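Local coordinates for PBP domain-containing protein (Vibrio parahaemolyticus, PDB 3MUQ) that is of unknown function but has the fold of periplasmic-binding-protein domains and so probably binds a small ligand, perhaps an anion, at residues Y23-F28 and K217-W222; E5-A10 and T210-G215; A96-D101 and K109-K114; S103-F108 and W135-I140. All coordinates share one frame; numbering follows the deposited sequence.

The four contacts fall into two pairs on opposite sides of the chain's centre. Contacts 1 and 2 share helix 213-224 and have centres about 12 Å apart; they join the N-terminal strand 6-12 and helix 20-32 to a helix near the C-terminus. Contacts 3 and 4 share helix 104-113, with centres about 10 Å apart, and are nested along the sequence inside the loops closed by the first pair. Within each pair the segments alternate along the sequence. Between the pairs the centres lie about 33 to 46 Å apart. The chain thus starts in one half, crosses to the other and comes back, an arrangement consistent with the two-lobed architecture of periplasmic binding proteins.

Contact 1: Y23-F28 and K217-W222; sequences YLLPQF and KAFSDW
An aromatic cluster of Phe28, Phe219 and Trp222 joins helix 20-32 to helix 213-224, an early and a late helix of the binding-protein-like fold; the two segments cross at 114° with their axes 11.7 Å apart. Phe28 is the wedge. With CG anti to the backbone N (chi1 174°), its ring reaches between the two aromatic side chains of the other helix. Phe219 CD1 lies over the centre of one Phe28 face, yet the two rings are inclined at 43° and form an oblique pair. Toward Trp222 the geometry is edge-to-face: the Phe28 edge meets the indole face, CD1 coming within 3.5 Å of Trp222 CG. Phe28 CB adds a CH-pi contact, 3.7 Å from the centroid of the Trp222 six-membered ring and almost on its normal. The far end of the indole reaches to the turn of helix 20-32 before Phe28, where Trp222 CH2 is 3.5 Å from Leu24 O. The indole NE1 hydrogen-bonds to Asp31, which also accepts from Gln27. Val36 of strand 35-41 packs on Phe28 and Leu25. Leu25 completes the contact, its CD2 methyl crossing the outer end of the Phe219 ring 3.6 Å from Phe219 CZ.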
loop_
_atom_site.group_PDB
_atom_site.type_symbol
_atom_site.label_atom_id
_atom_site.label_comp_id
_atom_site.label_asym_id
_atom_site.label_seq_id
_atom_site.Cartn_x
_atom_site.Cartn_y
_atom_site.Cartn_z
ATOM N N TYR A 23 -6.713 -6.008 -14.271
ATOM C CA TYR A 23 -7.548 -5.852 -13.087
ATOM C C TYR A 23 -7.810 -4.374 -12.767
ATOM O O TYR A 23 -8.872 -4.018 -12.269
ATOM C CB TYR A 23 -6.842 -6.512 -11.903
ATOM C CG TYR A 23 -7.746 -6.991 -10.795
ATOM C CD1 TYR A 23 -7.726 -8.322 -10.383
ATOM C CD2 TYR A 23 -8.619 -6.117 -10.152
ATOM C CE1 TYR A 23 -8.555 -8.771 -9.358
ATOM C CE2 TYR A 23 -9.454 -6.554 -9.129
ATOM C CZ TYR A 23 -9.417 -7.879 -8.737
ATOM O OH TYR A 23 -10.244 -8.313 -7.723
ATOM N N LEU A 24 -6.834 -3.517 -13.047
ATOM C CA LEU A 24 -6.895 -2.098 -12.671
ATOM C C LEU A 24 -7.507 -1.173 -13.724
ATOM O O LEU A 24 -8.338 -0.311 -13.414
ATOM C CB LEU A 24 -5.482 -1.582 -12.386
ATOM C CG LEU A 24 -4.738 -2.374 -11.323
ATOM C CD1 LEU A 24 -3.427 -1.692 -11.017
ATOM C CD2 LEU A 24 -5.599 -2.479 -10.065
ATOM N N LEU A 25 -7.049 -1.334 -14.960
ATOM C CA LEU A 25 -7.287 -0.345 -16.005
ATOM C C LEU A 25 -8.736 -0.087 -16.325
ATOM O O LEU A 25 -9.113 1.067 -16.510
ATOM C CB LEU A 25 -6.520 -0.689 -17.275
ATOM C CG LEU A 25 -5.017 -0.523 -17.034
ATOM C CD1 LEU A 25 -4.243 -0.660 -18.317
ATOM C CD2 LEU A 25 -4.759 0.816 -16.395
ATOM N N PRO A 26 -9.543 -1.159 -16.429
ATOM C CA PRO A 26 -10.969 -0.986 -16.721
ATOM C C PRO A 26 -11.650 -0.063 -15.718
ATOM O O PRO A 26 -12.372 0.858 -16.123
ATOM C CB PRO A 26 -11.520 -2.411 -16.599
ATOM C CG PRO A 26 -10.358 -3.287 -16.970
ATOM C CD PRO A 26 -9.141 -2.581 -16.435
ATOM N N GLN A 27 -11.414 -0.285 -14.424
ATOM C CA GLN A 27 -12.017 0.587 -13.418
ATOM C C GLN A 27 -11.463 2.008 -13.509
ATOM O O GLN A 27 -12.206 2.992 -13.401
ATOM C CB GLN A 27 -11.817 0.031 -12.004
ATOM C CG GLN A 27 -12.683 0.745 -10.949
ATOM C CD GLN A 27 -14.173 0.612 -11.243
ATOM O OE1 GLN A 27 -14.674 -0.490 -11.471
ATOM N NE2 GLN A 27 -14.885 1.736 -11.255
ATOM N N PHE A 28 -10.156 2.125 -13.715
ATOM C CA PHE A 28 -9.552 3.452 -13.795
ATOM C C PHE A 28 -10.116 4.246 -14.961
ATOM O O PHE A 28 -10.372 5.441 -14.822
ATOM C CB PHE A 28 -8.020 3.379 -13.839
ATOM C CG PHE A 28 -7.355 4.700 -14.073
ATOM C CD1 PHE A 28 -7.347 5.673 -13.085
ATOM C CD2 PHE A 28 -6.739 4.976 -15.288
ATOM C CE1 PHE A 28 -6.730 6.907 -13.293
ATOM C CE2 PHE A 28 -6.111 6.212 -15.498
ATOM C CZ PHE A 28 -6.120 7.178 -14.500
ATOM N N LYS A 217 -0.198 11.718 -13.350
ATOM C CA LYS A 217 -0.416 11.933 -11.927
ATOM C C LYS A 217 -1.814 11.470 -11.463
ATOM O O LYS A 217 -1.968 10.963 -10.356
ATOM C CB LYS A 217 -0.143 13.380 -11.513
ATOM C CG LYS A 217 -0.193 13.513 -9.986
ATOM C CD LYS A 217 0.337 14.833 -9.495
ATOM C CE LYS A 217 0.284 14.897 -7.964
ATOM N NZ LYS A 217 -1.124 14.878 -7.475
ATOM N N ALA A 218 -2.834 11.638 -12.298
ATOM C CA ALA A 218 -4.147 11.098 -11.938
ATOM C C ALA A 218 -4.093 9.564 -11.733
ATOM O O ALA A 218 -4.693 9.021 -10.811
ATOM C CB ALA A 218 -5.191 11.468 -12.993
ATOM N N PHE A 219 -3.365 8.871 -12.594
ATOM C CA PHE A 219 -3.277 7.416 -12.511
ATOM C C PHE A 219 -2.553 7.024 -11.234
ATOM O O PHE A 219 -2.991 6.133 -10.508
ATOM C CB PHE A 219 -2.548 6.863 -13.748
ATOM C CG PHE A 219 -2.577 5.367 -13.864
ATOM C CD1 PHE A 219 -3.659 4.641 -13.391
ATOM C CD2 PHE A 219 -1.535 4.691 -14.471
ATOM C CE1 PHE A 219 -3.698 3.274 -13.498
ATOM C CE2 PHE A 219 -1.559 3.319 -14.584
ATOM C CZ PHE A 219 -2.652 2.604 -14.096
ATOM N N SER A 220 -1.444 7.708 -10.960
ATOM C CA SER A 220 -0.662 7.432 -9.758
ATOM C C SER A 220 -1.485 7.723 -8.508
ATOM O O SER A 220 -1.557 6.882 -7.627
ATOM C CB SER A 220 0.633 8.252 -9.735
ATOM O OG SER A 220 1.334 8.047 -8.517
ATOM N N ASP A 221 -2.109 8.908 -8.442
ATOM C CA ASP A 221 -2.990 9.267 -7.325
ATOM C C ASP A 221 -4.075 8.196 -7.140
ATOM O O ASP A 221 -4.342 7.737 -6.032
ATOM C CB ASP A 221 -3.658 10.633 -7.573
ATOM C CG ASP A 221 -2.685 11.785 -7.487
ATOM O OD1 ASP A 221 -1.583 11.593 -6.924
ATOM O OD2 ASP A 221 -3.026 12.886 -7.980
ATOM N N TRP A 222 -4.696 7.783 -8.238
ATOM C CA TRP A 222 -5.740 6.764 -8.157
ATOM C C TRP A 222 -5.177 5.440 -7.617
ATOM O O TRP A 222 -5.785 4.791 -6.761
ATOM C CB TRP A 222 -6.368 6.572 -9.536
ATOM C CG TRP A 222 -7.502 5.578 -9.618
ATOM C CD1 TRP A 222 -8.840 5.840 -9.457
ATOM C CD2 TRP A 222 -7.402 4.174 -9.923
ATOM N NE1 TRP A 222 -9.577 4.683 -9.637
ATOM C CE2 TRP A 222 -8.721 3.648 -9.918
ATOM C CE3 TRP A 222 -6.334 3.315 -10.196
ATOM C CZ2 TRP A 222 -8.996 2.290 -10.174
ATOM C CZ3 TRP A 222 -6.604 1.969 -10.458
ATOM C CH2 TRP A 222 -7.931 1.467 -10.443
#

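Contact 2: E5-A10 and T210-G215; sequences EHVRLA and TINYQG
Asn212 caps the start of helix 213-224 and at the same time ties it to the N-terminal end of strand 6-12, which runs between strands 35-41 and 57-60 in the larger sheet of this binding-protein-like fold. The hydrogen bonds divide between the two ends of its amide. On one side, Asn212 OD1 accepts from Gly215 N at 3.0 Å, the N-cap bond, with the donor well above the carbonyl plane. On the other, Asn212 ND2 donates to His6 O at 2.7 Å in a nearly straight bond of 165°; the acceptor lies in the amide plane, although the nitrogen stands 55° out of the plane of the His6 carbonyl. With CG anti to the backbone N (chi1 -174°), the amide is carried to the strand, OD1 on the Gly215 side. The bonds at the two ends would together fix the rotation of the amide. Glu5 OE1 is also close, 2.7 Å from Asn212 ND2, with the carboxylate turned steeply against the amide.

Outside the two segments, Asp56 serves both: its carboxylate accepts from Asn212 N and forms a salt bridge with Arg8. The Arg8 guanidinium also meets Ile211, whose CG2 is 4.1 Å from NH2. Apolar packing fills in where the helix backbone runs close to the strand: Val7 CG2, anti to its own carbonyl carbon, rests 3.8 Å from Gly215 C.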
loop_
_atom_site.group_PDB
_atom_site.type_symbol
_atom_site.label_atom_id
_atom_site.label_comp_id
_atom_site.label_asym_id
_atom_site.label_seq_id
_atom_site.Cartn_x
_atom_site.Cartn_y
_atom_site.Cartn_z
ATOM N N GLU A 5 -8.275 10.854 -23.664
ATOM C CA GLU A 5 -7.003 11.376 -23.163
ATOM C C GLU A 5 -6.032 10.252 -22.773
ATOM O O GLU A 5 -6.353 9.367 -21.970
ATOM C CB GLU A 5 -7.247 12.338 -22.009
ATOM C CG GLU A 5 -6.787 13.738 -22.320
ATOM C CD GLU A 5 -5.304 13.773 -22.502
ATOM O OE1 GLU A 5 -4.649 12.948 -21.837
ATOM O OE2 GLU A 5 -4.801 14.601 -23.294
ATOM N N HIS A 6 -4.842 10.277 -23.359
ATOM C CA HIS A 6 -4.017 9.077 -23.372
ATOM C C HIS A 6 -2.810 9.133 -22.449
ATOM O O HIS A 6 -2.085 10.123 -22.409
ATOM C CB HIS A 6 -3.634 8.711 -24.809
ATOM C CG HIS A 6 -4.795 8.230 -25.623
ATOM N ND1 HIS A 6 -5.124 6.893 -25.738
ATOM C CD2 HIS A 6 -5.732 8.911 -26.327
ATOM C CE1 HIS A 6 -6.201 6.771 -26.493
ATOM N NE2 HIS A 6 -6.590 7.980 -26.864
ATOM N N VAL A 7 -2.640 8.065 -21.678
ATOM C CA VAL A 7 -1.557 7.967 -20.720
ATOM C C VAL A 7 -0.709 6.768 -21.111
ATOM O O VAL A 7 -1.218 5.665 -21.233
ATOM C CB VAL A 7 -2.093 7.749 -19.288
ATOM C CG1 VAL A 7 -0.935 7.720 -18.294
ATOM C CG2 VAL A 7 -3.119 8.837 -18.917
ATOM N N ARG A 8 0.576 6.986 -21.334
ATOM C CA ARG A 8 1.465 5.901 -21.706
ATOM C C ARG A 8 2.251 5.434 -20.484
ATOM O O ARG A 8 2.934 6.233 -19.838
ATOM C CB ARG A 8 2.409 6.355 -22.829
ATOM C CG ARG A 8 1.681 6.827 -24.074
ATOM C CD ARG A 8 2.649 7.237 -25.179
ATOM N NE ARG A 8 3.416 8.430 -24.840
ATOM C CZ ARG A 8 2.904 9.505 -24.251
ATOM N NH1 ARG A 8 1.607 9.544 -23.952
ATOM N NH2 ARG A 8 3.691 10.540 -23.962
ATOM N N LEU A 9 2.143 4.138 -20.187
ATOM C CA LEU A 9 2.814 3.507 -19.055
ATOM C C LEU A 9 3.863 2.526 -19.545
ATOM O O LEU A 9 3.543 1.605 -20.297
ATOM C CB LEU A 9 1.794 2.720 -18.206
ATOM C CG LEU A 9 2.386 1.840 -17.099
ATOM C CD1 LEU A 9 3.080 2.703 -16.010
ATOM C CD2 LEU A 9 1.323 0.924 -16.488
ATOM N N ALA A 10 5.113 2.714 -19.131
ATOM C CA ALA A 10 6.131 1.687 -19.355
ATOM C C ALA A 10 6.173 0.784 -18.134
ATOM O O ALA A 10 6.218 1.267 -16.991
ATOM C CB ALA A 10 7.527 2.313 -19.614
ATOM N N THR A 210 6.214 18.215 -22.528
ATOM C CA THR A 210 5.351 17.671 -23.572
ATOM C C THR A 210 4.554 16.449 -23.117
ATOM O O THR A 210 3.509 16.150 -23.695
ATOM C CB THR A 210 6.150 17.295 -24.849
ATOM O OG1 THR A 210 7.299 16.501 -24.498
ATOM C CG2 THR A 210 6.605 18.550 -25.560
ATOM N N ILE A 211 5.038 15.737 -22.099
ATOM C CA ILE A 211 4.347 14.514 -21.680
ATOM C C ILE A 211 3.043 14.796 -20.920
ATOM O O ILE A 211 2.781 15.922 -20.476
ATOM C CB ILE A 211 5.259 13.486 -20.910
ATOM C CG1 ILE A 211 5.895 14.116 -19.679
ATOM C CG2 ILE A 211 6.316 12.869 -21.835
ATOM C CD1 ILE A 211 5.028 14.049 -18.453
ATOM N N ASN A 212 2.231 13.755 -20.779
ATOM C CA ASN A 212 0.929 13.893 -20.161
ATOM C C ASN A 212 1.030 13.722 -18.645
ATOM O O ASN A 212 0.671 12.682 -18.092
ATOM C CB ASN A 212 -0.054 12.898 -20.772
ATOM C CG ASN A 212 -1.472 13.100 -20.265
ATOM O OD1 ASN A 212 -1.748 14.052 -19.536
ATOM N ND2 ASN A 212 -2.381 12.203 -20.657
ATOM N N TYR A 213 1.521 14.766 -17.989
ATOM C CA TYR A 213 1.760 14.735 -16.555
ATOM C C TYR A 213 0.442 14.685 -15.787
ATOM O O TYR A 213 0.325 14.000 -14.767
ATOM C CB TYR A 213 2.579 15.947 -16.128
ATOM C CG TYR A 213 2.818 16.015 -14.637
ATOM C CD1 TYR A 213 3.812 15.258 -14.046
ATOM C CD2 TYR A 213 2.052 16.836 -13.825
ATOM C CE1 TYR A 213 4.037 15.311 -12.690
ATOM C CE2 TYR A 213 2.271 16.894 -12.447
ATOM C CZ TYR A 213 3.267 16.131 -11.895
ATOM O OH TYR A 213 3.511 16.176 -10.539
ATOM N N GLN A 214 -0.553 15.402 -16.297
ATOM C CA GLN A 214 -1.848 15.465 -15.646
ATOM C C GLN A 214 -2.478 14.086 -15.591
ATOM O O GLN A 214 -2.957 13.659 -14.546
ATOM C CB GLN A 214 -2.776 16.428 -16.380
ATOM C CG GLN A 214 -4.175 16.469 -15.795
ATOM C CD GLN A 214 -5.031 17.581 -16.386
ATOM O OE1 GLN A 214 -5.005 17.828 -17.594
ATOM N NE2 GLN A 214 -5.798 18.259 -15.529
ATOM N N GLY A 215 -2.485 13.394 -16.725
ATOM C CA GLY A 215 -3.030 12.054 -16.777
ATOM C C GLY A 215 -2.207 11.062 -15.970
ATOM O O GLY A 215 -2.761 10.190 -15.294
#

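Contact 3: A96-D101 and K109-K114; sequences AKIKDD and KEIANK
Glu110 meets Asp101 acid to acid where the loop after strand 78-90 folds back along helix 104-113. Glu110 CG, anti to the backbone N (chi1 -163°), sends the carboxylate to the loop. The two carboxylates come from opposite directions with their planes 42° apart, and Glu110 OE2 is 2.6 Å from Asp101 OD2. Glu110 OE1 faces two backbone carbonyls, lying 2.8 Å from Lys97 O and 3.2 Å from Ala96 O, acceptors that offer it no hydrogen. Lys114, one turn along, bends its chain over to Ala96 and gives a weak hydrogen bond from NZ to Ala96 O at 3.1 Å. Beside this polar group is an apolar patch: Ile98 CG2 packs 3.9 Å from Ile111 CG1, with Ala96 CB near the same atom.

The next shell sets the loop. A type I turn from Ile98 to Asp101, closed by the bond from Asp101 N to Ile98 O, presents the aspartate to the helix, and Asp94 accepts from N of both Ile98 and Lys99. Tyr167 packs on both isoleucines, its hydroxyl accepting from Ala96 N. The gathered oxygens would probably raise the pKa of one acid, consistent with a proton between Glu110 OE2 and Asp101 OD2.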
loop_
_atom_site.group_PDB
_atom_site.type_symbol
_atom_site.label_atom_id
_atom_site.label_comp_id
_atom_site.label_asym_id
_atom_site.label_seq_id
_atom_site.Cartn_x
_atom_site.Cartn_y
_atom_site.Cartn_z
ATOM N N ALA A 96 11.922 -33.179 0.826
ATOM C CA ALA A 96 12.742 -32.872 -0.349
ATOM C C ALA A 96 14.063 -32.206 0.028
ATOM O O ALA A 96 14.888 -31.906 -0.839
ATOM C CB ALA A 96 11.974 -31.998 -1.353
ATOM N N LYS A 97 14.250 -31.964 1.321
ATOM C CA LYS A 97 15.449 -31.300 1.813
ATOM C C LYS A 97 15.728 -29.976 1.083
ATOM O O LYS A 97 16.833 -29.752 0.587
ATOM C CB LYS A 97 16.674 -32.228 1.717
ATOM C CG LYS A 97 16.493 -33.619 2.337
ATOM C CD LYS A 97 15.997 -33.532 3.771
ATOM C CE LYS A 97 15.572 -34.895 4.311
ATOM N NZ LYS A 97 14.844 -34.766 5.613
ATOM N N ILE A 98 14.735 -29.093 1.024
ATOM C CA ILE A 98 14.944 -27.793 0.388
ATOM C C ILE A 98 15.341 -26.716 1.391
ATOM O O ILE A 98 15.770 -25.626 1.001
ATOM C CB ILE A 98 13.669 -27.282 -0.303
ATOM C CG1 ILE A 98 12.632 -26.886 0.755
ATOM C CG2 ILE A 98 13.147 -28.312 -1.279
ATOM C CD1 ILE A 98 11.807 -25.702 0.394
ATOM N N LYS A 99 15.170 -27.023 2.674
ATOM C CA LYS A 99 15.326 -26.062 3.769
ATOM C C LYS A 99 16.593 -25.200 3.697
ATOM O O LYS A 99 16.583 -24.031 4.093
ATOM C CB LYS A 99 15.267 -26.797 5.112
ATOM C CG LYS A 99 14.946 -25.927 6.311
ATOM C CD LYS A 99 14.955 -26.752 7.591
ATOM C CE LYS A 99 14.809 -25.880 8.837
ATOM N NZ LYS A 99 13.442 -25.306 9.012
ATOM N N ASP A 100 17.684 -25.769 3.192
ATOM C CA ASP A 100 18.942 -25.037 3.163
ATOM C C ASP A 100 19.447 -24.748 1.753
ATOM O O ASP A 100 20.650 -24.588 1.552
ATOM C CB ASP A 100 20.018 -25.795 3.941
ATOM C CG ASP A 100 19.647 -26.007 5.393
ATOM O OD1 ASP A 100 18.955 -25.141 5.968
ATOM O OD2 ASP A 100 20.052 -27.044 5.961
ATOM N N ASP A 101 18.544 -24.682 0.778
ATOM C CA ASP A 101 18.956 -24.371 -0.588
ATOM C C ASP A 101 19.270 -22.891 -0.715
ATOM O O ASP A 101 18.884 -22.099 0.141
ATOM C CB ASP A 101 17.898 -24.802 -1.599
ATOM C CG ASP A 101 17.782 -26.307 -1.705
ATOM O OD1 ASP A 101 18.426 -27.010 -0.892
ATOM O OD2 ASP A 101 17.052 -26.790 -2.596
ATOM N N LYS A 109 13.516 -26.870 -8.541
ATOM C CA LYS A 109 14.139 -27.992 -9.233
ATOM C C LYS A 109 14.191 -29.232 -8.346
ATOM O O LYS A 109 13.897 -30.337 -8.797
ATOM C CB LYS A 109 15.550 -27.617 -9.690
ATOM C CG LYS A 109 15.578 -26.611 -10.818
ATOM C CD LYS A 109 16.966 -26.029 -11.035
ATOM C CE LYS A 109 16.913 -24.880 -12.031
ATOM N NZ LYS A 109 18.217 -24.176 -12.160
ATOM N N GLU A 110 14.566 -29.027 -7.085
ATOM C CA GLU A 110 14.707 -30.102 -6.113
ATOM C C GLU A 110 13.351 -30.768 -5.832
ATOM O O GLU A 110 13.239 -31.990 -5.769
ATOM C CB GLU A 110 15.298 -29.521 -4.825
ATOM C CG GLU A 110 15.895 -30.511 -3.843
ATOM C CD GLU A 110 17.134 -29.948 -3.148
ATOM O OE1 GLU A 110 17.469 -30.419 -2.035
ATOM O OE2 GLU A 110 17.775 -29.034 -3.722
ATOM N N ILE A 111 12.320 -29.953 -5.647
ATOM C CA ILE A 111 10.972 -30.471 -5.429
ATOM C C ILE A 111 10.534 -31.332 -6.619
ATOM O O ILE A 111 10.016 -32.453 -6.457
ATOM C CB ILE A 111 9.975 -29.317 -5.194
ATOM C CG1 ILE A 111 10.160 -28.762 -3.768
ATOM C CG2 ILE A 111 8.547 -29.783 -5.428
ATOM C CD1 ILE A 111 9.228 -27.601 -3.406
ATOM N N ALA A 112 10.771 -30.825 -7.826
ATOM C CA ALA A 112 10.394 -31.573 -9.021
ATOM C C ALA A 112 11.204 -32.861 -9.155
ATOM O O ALA A 112 10.645 -33.924 -9.409
ATOM C CB ALA A 112 10.537 -30.719 -10.257
ATOM N N ASN A 113 12.518 -32.776 -8.963
ATOM C CA ASN A 113 13.365 -33.957 -9.171
ATOM C C ASN A 113 13.173 -35.047 -8.116
ATOM O O ASN A 113 13.425 -36.222 -8.374
ATOM C CB ASN A 113 14.839 -33.575 -9.333
ATOM C CG ASN A 113 15.092 -32.730 -10.586
ATOM O OD1 ASN A 113 14.468 -32.939 -11.629
ATOM N ND2 ASN A 113 16.011 -31.774 -10.483
ATOM N N LYS A 114 12.695 -34.666 -6.937
ATOM C CA LYS A 114 12.400 -35.654 -5.915
ATOM C C LYS A 114 10.936 -36.086 -5.992
ATOM O O LYS A 114 10.482 -36.961 -5.242
ATOM C CB LYS A 114 12.756 -35.134 -4.522
ATOM C CG LYS A 114 14.212 -34.716 -4.382
ATOM C CD LYS A 114 14.769 -35.139 -3.040
ATOM C CE LYS A 114 16.075 -34.432 -2.738
ATOM N NZ LYS A 114 16.404 -34.532 -1.292
#

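Contact 4: S103-F108 and W135-I140; sequences SVLDVF and WAQTKI
An edge-to-face pair, the Phe108 edge toward the Trp135 face, joins helix 104-113 to the C-terminal end of helix 126-138, in the half of the binding-protein-like fold that holds strands 118-120 and 147-149. The Phe108 ring and the Trp135 six-membered ring have centroids 4.5 Å apart and planes at 54°. Phe108 CD2 does the touching, over the centre of the indole face and 3.4 Å from Trp135 CE2. CB of the same phenylalanine adds a CH-pi contact, 29° off the ring normal. The indole NE1 finds its partner one turn back along its own helix, in Glu131.

Aliphatic packing continues the interface along one side. Leu105 CD2 meets Thr138 CG2 at 3.8 Å and also reaches Gln137 CB, while the threonine methyl touches Phe108 CB.

Hydrogen bonds within each segment define the helix ends. Ser103 caps the first helix, OG accepting from Asp106 N at 3.0 Å, and from outside the segments Asp191 accepts from Val104 N. A Schellman motif closes the second, Lys139 having positive phi. There Thr138 puts its hydroxyl between the backbone N and the carbonyl carbon (chi1 66°), which turns CG2 toward Leu105 and lets OG1 donate to Trp135 O at 2.7 Å.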
loop_
_atom_site.group_PDB
_atom_site.type_symbol
_atom_site.label_atom_id
_atom_site.label_comp_id
_atom_site.label_asym_id
_atom_site.label_seq_id
_atom_site.Cartn_x
_atom_site.Cartn_y
_atom_site.Cartn_z
ATOM N N SER A 103 18.879 -20.757 -3.730
ATOM C CA SER A 103 17.928 -19.965 -4.494
ATOM C C SER A 103 16.577 -20.654 -4.524
ATOM O O SER A 103 16.475 -21.839 -4.219
ATOM C CB SER A 103 18.428 -19.739 -5.916
ATOM O OG SER A 103 18.347 -20.927 -6.680
ATOM N N VAL A 104 15.538 -19.909 -4.884
ATOM C CA VAL A 104 14.217 -20.493 -4.988
ATOM C C VAL A 104 14.166 -21.378 -6.238
ATOM O O VAL A 104 13.383 -22.334 -6.311
ATOM C CB VAL A 104 13.103 -19.414 -5.009
ATOM C CG1 VAL A 104 13.238 -18.516 -6.221
ATOM C CG2 VAL A 104 11.731 -20.062 -4.976
ATOM N N LEU A 105 15.014 -21.084 -7.221
ATOM C CA LEU A 105 15.053 -21.936 -8.406
ATOM C C LEU A 105 15.624 -23.324 -8.058
ATOM O O LEU A 105 15.131 -24.336 -8.549
ATOM C CB LEU A 105 15.811 -21.271 -9.558
ATOM C CG LEU A 105 15.280 -19.923 -10.056
ATOM C CD1 LEU A 105 16.001 -19.551 -11.333
ATOM C CD2 LEU A 105 13.776 -19.939 -10.303
ATOM N N ASP A 106 16.636 -23.373 -7.192
ATOM C CA ASP A 106 17.101 -24.650 -6.650
ATOM C C ASP A 106 15.973 -25.385 -5.917
ATOM O O ASP A 106 15.813 -26.608 -6.044
ATOM C CB ASP A 106 18.283 -24.448 -5.697
ATOM C CG ASP A 106 19.543 -24.012 -6.419
ATOM O OD1 ASP A 106 19.611 -24.201 -7.658
ATOM O OD2 ASP A 106 20.460 -23.476 -5.753
ATOM N N VAL A 107 15.194 -24.636 -5.148
ATOM C CA VAL A 107 14.079 -25.225 -4.424
ATOM C C VAL A 107 13.070 -25.872 -5.386
ATOM O O VAL A 107 12.685 -27.030 -5.208
ATOM C CB VAL A 107 13.378 -24.206 -3.483
ATOM C CG1 VAL A 107 12.126 -24.816 -2.907
ATOM C CG2 VAL A 107 14.331 -23.761 -2.350
ATOM N N PHE A 108 12.655 -25.142 -6.414
ATOM C CA PHE A 108 11.715 -25.703 -7.389
ATOM C C PHE A 108 12.274 -26.952 -8.077
ATOM O O PHE A 108 11.607 -27.983 -8.145
ATOM C CB PHE A 108 11.279 -24.644 -8.410
ATOM C CG PHE A 108 10.142 -23.775 -7.932
ATOM C CD1 PHE A 108 10.176 -23.201 -6.671
ATOM C CD2 PHE A 108 9.039 -23.533 -8.743
ATOM C CE1 PHE A 108 9.124 -22.400 -6.225
ATOM C CE2 PHE A 108 7.991 -22.729 -8.312
ATOM C CZ PHE A 108 8.029 -22.168 -7.056
ATOM N N TRP A 135 8.851 -21.789 -12.532
ATOM C CA TRP A 135 8.991 -23.030 -13.283
ATOM C C TRP A 135 9.632 -22.735 -14.630
ATOM O O TRP A 135 10.551 -23.434 -15.043
ATOM C CB TRP A 135 7.656 -23.769 -13.473
ATOM C CG TRP A 135 7.116 -24.403 -12.211
ATOM C CD1 TRP A 135 5.919 -24.143 -11.621
ATOM C CD2 TRP A 135 7.766 -25.375 -11.377
ATOM N NE1 TRP A 135 5.769 -24.888 -10.473
ATOM C CE2 TRP A 135 6.887 -25.659 -10.303
ATOM C CE3 TRP A 135 9.001 -26.030 -11.431
ATOM C CZ2 TRP A 135 7.204 -26.566 -9.296
ATOM C CZ3 TRP A 135 9.310 -26.940 -10.438
ATOM C CH2 TRP A 135 8.422 -27.194 -9.378
ATOM N N ALA A 136 9.157 -21.697 -15.312
ATOM C CA ALA A 136 9.715 -21.346 -16.621
ATOM C C ALA A 136 11.214 -21.052 -16.514
ATOM O O ALA A 136 11.997 -21.506 -17.340
ATOM C CB ALA A 136 8.973 -20.169 -17.243
ATOM N N GLN A 137 11.613 -20.319 -15.479
ATOM C CA GLN A 137 13.030 -20.025 -15.271
ATOM C C GLN A 137 13.870 -21.263 -14.977
ATOM O O GLN A 137 15.043 -21.306 -15.329
ATOM C CB GLN A 137 13.217 -19.013 -14.153
ATOM C CG GLN A 137 12.750 -17.618 -14.517
ATOM C CD GLN A 137 12.719 -16.702 -13.318
ATOM O OE1 GLN A 137 13.746 -16.466 -12.678
ATOM N NE2 GLN A 137 11.532 -16.186 -12.995
ATOM N N THR A 138 13.284 -22.258 -14.316
ATOM C CA THR A 138 14.021 -23.485 -14.013
ATOM C C THR A 138 14.115 -24.356 -15.248
ATOM O O THR A 138 14.884 -25.312 -15.281
ATOM C CB THR A 138 13.374 -24.309 -12.878
ATOM O OG1 THR A 138 12.089 -24.804 -13.296
ATOM C CG2 THR A 138 13.243 -23.468 -11.607
ATOM N N LYS A 139 13.330 -24.001 -16.261
ATOM C CA LYS A 139 13.243 -24.757 -17.503
ATOM C C LYS A 139 12.582 -26.107 -17.285
ATOM O O LYS A 139 12.604 -26.964 -18.168
ATOM C CB LYS A 139 14.619 -24.946 -18.155
ATOM C CG LYS A 139 15.095 -23.778 -19.016
ATOM C CD LYS A 139 15.705 -22.667 -18.172
ATOM C CE LYS A 139 16.168 -21.501 -19.038
ATOM N NZ LYS A 139 16.211 -20.217 -18.273
ATOM N N ILE A 140 12.001 -26.300 -16.107
ATOM C CA ILE A 140 11.198 -27.489 -15.854
ATOM C C ILE A 140 9.744 -27.191 -16.169
ATOM O O ILE A 140 9.250 -26.102 -15.885
ATOM C CB ILE A 140 11.285 -27.957 -14.383
ATOM C CG1 ILE A 140 12.645 -28.587 -14.094
ATOM C CG2 ILE A 140 10.192 -28.968 -14.076
ATOM C CD1 ILE A 140 13.493 -27.789 -13.129
#